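PDB 2VBF: branched-chain alpha-ketoacid decarboxylase from Lactococcus lactis, which probably decarboxylates branched-chain and aromatic alpha-keto acids to aldehydes, using thiamine diphosphate and a magnesium ion. Local coordinates for residues G278-E286 with S309-L318. Sequence-based numbering, arbitrary orientation.
Sequences GIYNGKLSE and SSTGAFTHHL
The phenol of Y280 and the hydroxyl of T315 take the two straight hydrogen bonds of this contact, both from backbone N-H groups. H317 N reaches Y280 OH at 3.0 Å, close to the ring plane, and the same hydroxyl hydrogen-bonds E294 OE2. Y280 CE2 packs on L318 CD2 at 3.8 Å; a phenylalanine replacing Y280 would probably leave H317 N and E294 without their shared mate. K283 N points at T315 OG1 over 2.8 Å (170° at the hydrogen), and the extended K283 chain runs its CD past T315 CG2 at 3.7 Å. With CG anti to the backbone N (chi1 -166°), N281 sends its OD1 to G312 N, a short but bent and weak bond. G282 CA makes a CA-H...O contact with T311 O (3.5 Å), and a CB here would clash with that oxygen. One water links Y280 O to S310 O, another N281 ND2 to S309 O. S285 OG accepts from N281 N and donates to G282 O, fixing the turn. Within the central domain, the contact joins the turn between edge strand 276-279 and helix 287-295 to the loop between strands 298-302 and 323-326, with L284 and S309 touching helix 556-568.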
loop_
_atom_site.group_PDB
_atom_site.type_symbol
_atom_site.label_atom_id
_atom_site.label_comp_id
_atom_site.label_asym_id
_atom_site.label_seq_id
_atom_site.Cartn_x
_atom_site.Cartn_y
_atom_site.Cartn_z
ATOM N N GLY A 278 -3.562 24.876 26.166
ATOM C CA GLY A 278 -2.867 24.783 24.896
ATOM C C GLY A 278 -2.201 23.423 24.783
ATOM O O GLY A 278 -2.434 22.522 25.606
ATOM N N ILE A 279 -1.377 23.283 23.752
ATOM C CA ILE A 279 -0.653 22.054 23.478
ATOM C C ILE A 279 0.743 22.083 24.107
ATOM O O ILE A 279 1.542 22.990 23.837
ATOM C CB ILE A 279 -0.489 21.849 21.962
ATOM C CG1 ILE A 279 -1.850 21.813 21.274
ATOM C CG2 ILE A 279 0.327 20.594 21.668
ATOM C CD1 ILE A 279 -2.745 20.651 21.684
ATOM N N TYR A 280 1.015 21.102 24.965
ATOM C CA TYR A 280 2.340 20.933 25.536
ATOM C C TYR A 280 3.192 20.158 24.538
ATOM O O TYR A 280 2.842 19.044 24.161
ATOM C CB TYR A 280 2.263 20.175 26.852
ATOM C CG TYR A 280 3.598 20.013 27.546
ATOM C CD1 TYR A 280 4.342 21.123 27.949
ATOM C CD2 TYR A 280 4.116 18.756 27.807
ATOM C CE1 TYR A 280 5.564 20.975 28.608
ATOM C CE2 TYR A 280 5.335 18.599 28.460
ATOM C CZ TYR A 280 6.055 19.712 28.854
ATOM O OH TYR A 280 7.272 19.555 29.493
ATOM N N ASN A 281 4.304 20.749 24.115
ATOM C CA ASN A 281 5.222 20.094 23.186
ATOM C C ASN A 281 6.669 20.312 23.624
ATOM O O ASN A 281 7.483 20.843 22.876
ATOM C CB ASN A 281 4.969 20.612 21.771
ATOM C CG ASN A 281 5.620 19.760 20.681
ATOM O OD1 ASN A 281 6.017 18.614 20.898
ATOM N ND2 ASN A 281 5.713 20.331 19.481
ATOM N N GLY A 282 6.970 19.883 24.847
ATOM C CA GLY A 282 8.304 20.027 25.421
ATOM C C GLY A 282 8.815 21.454 25.337
ATOM O O GLY A 282 8.065 22.409 25.554
ATOM N N LYS A 283 10.093 21.605 24.998
ATOM C CA LYS A 283 10.713 22.933 24.973
ATOM C C LYS A 283 10.147 23.854 23.888
ATOM O O LYS A 283 10.332 25.067 23.966
ATOM C CB LYS A 283 12.242 22.838 24.855
ATOM C CG LYS A 283 12.777 22.629 23.446
ATOM C CD LYS A 283 14.287 22.501 23.452
ATOM C CE LYS A 283 14.849 22.452 22.037
ATOM N NZ LYS A 283 16.346 22.375 22.053
ATOM N N LEU A 284 9.435 23.287 22.909
ATOM C CA LEU A 284 8.788 24.070 21.853
ATOM C C LEU A 284 7.404 24.606 22.248
ATOM O O LEU A 284 6.739 25.250 21.437
ATOM C CB LEU A 284 8.665 23.237 20.574
ATOM C CG LEU A 284 9.970 22.668 19.995
ATOM C CD1 LEU A 284 9.690 21.941 18.687
ATOM C CD2 LEU A 284 11.008 23.750 19.785
ATOM N N SER A 285 6.976 24.339 23.478
ATOM C CA SER A 285 5.719 24.872 23.994
ATOM C C SER A 285 5.777 26.390 24.111
ATOM O O SER A 285 6.844 26.964 24.309
ATOM C CB SER A 285 5.417 24.315 25.384
ATOM O OG SER A 285 5.434 22.908 25.417
ATOM N N GLU A 286 4.622 27.030 24.010
ATOM C CA GLU A 286 4.504 28.433 24.395
ATOM C C GLU A 286 5.023 28.565 25.835
ATOM O O GLU A 286 4.775 27.688 26.670
ATOM C CB GLU A 286 3.056 28.894 24.264
ATOM C CG GLU A 286 2.837 30.382 24.468
ATOM C CD GLU A 286 2.600 30.760 25.913
ATOM O OE1 GLU A 286 1.806 30.057 26.590
ATOM O OE2 GLU A 286 3.198 31.767 26.360
ATOM N N SER A 309 7.696 13.442 18.195
ATOM C CA SER A 309 6.982 14.559 17.547
ATOM C C SER A 309 6.013 15.308 18.473
ATOM O O SER A 309 5.592 16.425 18.150
ATOM C CB SER A 309 6.219 14.067 16.313
ATOM O OG SER A 309 7.086 13.409 15.405
ATOM N N SER A 310 5.666 14.690 19.598
ATOM C CA SER A 310 4.701 15.232 20.562
ATOM C C SER A 310 5.358 15.732 21.856
ATOM O O SER A 310 4.663 16.147 22.795
ATOM C CB SER A 310 3.639 14.176 20.902
ATOM O OG SER A 310 4.210 12.997 21.428
ATOM N N THR A 311 6.691 15.706 21.911
ATOM C CA THR A 311 7.437 16.192 23.079
ATOM C C THR A 311 8.601 17.134 22.722
ATOM O O THR A 311 9.515 17.326 23.526
ATOM C CB THR A 311 7.975 15.019 23.948
ATOM O OG1 THR A 311 8.909 14.230 23.193
ATOM C CG2 THR A 311 6.832 14.153 24.449
ATOM N N GLY A 312 8.552 17.735 21.530
ATOM C CA GLY A 312 9.645 18.586 21.054
ATOM C C GLY A 312 10.966 17.835 21.055
ATOM O O GLY A 312 11.985 18.359 21.523
ATOM N N ALA A 313 10.925 16.591 20.561
ATOM C CA ALA A 313 12.069 15.663 20.544
ATOM C C ALA A 313 12.574 15.326 21.952
ATOM O O ALA A 313 13.775 15.422 22.249
ATOM C CB ALA A 313 13.209 16.194 19.650
ATOM N N PHE A 314 11.630 14.928 22.803
ATOM C CA PHE A 314 11.905 14.450 24.152
ATOM C C PHE A 314 12.518 15.532 25.047
ATOM O O PHE A 314 13.375 15.239 25.877
ATOM C CB PHE A 314 12.804 13.211 24.102
ATOM C CG PHE A 314 12.282 12.110 23.199
ATOM C CD1 PHE A 314 11.108 11.446 23.503
ATOM C CD2 PHE A 314 12.973 11.741 22.054
ATOM C CE1 PHE A 314 10.635 10.416 22.693
ATOM C CE2 PHE A 314 12.502 10.710 21.237
ATOM C CZ PHE A 314 11.328 10.058 21.557
ATOM N N THR A 315 12.053 16.771 24.890
ATOM C CA THR A 315 12.506 17.890 25.731
ATOM C C THR A 315 11.465 18.285 26.797
ATOM O O THR A 315 11.509 19.388 27.334
ATOM C CB THR A 315 12.855 19.127 24.875
ATOM O OG1 THR A 315 11.739 19.501 24.064
ATOM C CG2 THR A 315 14.065 18.845 23.970
ATOM N N HIS A 316 10.536 17.374 27.077
ATOM C CA HIS A 316 9.550 17.523 28.149
ATOM C C HIS A 316 10.192 17.396 29.531
ATOM O O HIS A 316 11.270 16.807 29.681
ATOM C CB HIS A 316 8.441 16.472 27.999
ATOM C CG HIS A 316 8.942 15.057 28.009
ATOM N ND1 HIS A 316 9.722 14.541 26.996
ATOM C CD2 HIS A 316 8.773 14.054 28.902
ATOM C CE1 HIS A 316 10.017 13.283 27.268
ATOM N NE2 HIS A 316 9.455 12.962 28.419
ATOM N N HIS A 317 9.533 17.968 30.532
ATOM C CA HIS A 317 9.956 17.844 31.925
ATOM C C HIS A 317 8.726 17.539 32.762
ATOM O O HIS A 317 8.066 18.444 33.252
ATOM C CB HIS A 317 10.611 19.136 32.407
ATOM C CG HIS A 317 11.840 19.508 31.646
ATOM N ND1 HIS A 317 13.062 18.906 31.862
ATOM C CD2 HIS A 317 12.041 20.426 30.671
ATOM C CE1 HIS A 317 13.959 19.434 31.048
ATOM N NE2 HIS A 317 13.367 20.361 30.316
ATOM N N LEU A 318 8.419 16.253 32.895
ATOM C CA LEU A 318 7.238 15.807 33.612
ATOM C C LEU A 318 7.711 14.861 34.706
ATOM O O LEU A 318 8.159 13.756 34.423
ATOM C CB LEU A 318 6.246 15.109 32.664
ATOM C CG LEU A 318 5.737 15.932 31.474
ATOM C CD1 LEU A 318 4.961 15.053 30.489
ATOM C CD2 LEU A 318 4.877 17.111 31.954
HETATM O O HOH W 1 2.790 17.855 21.671
HETATM O O HOH W 2 6.749 18.585 17.266
#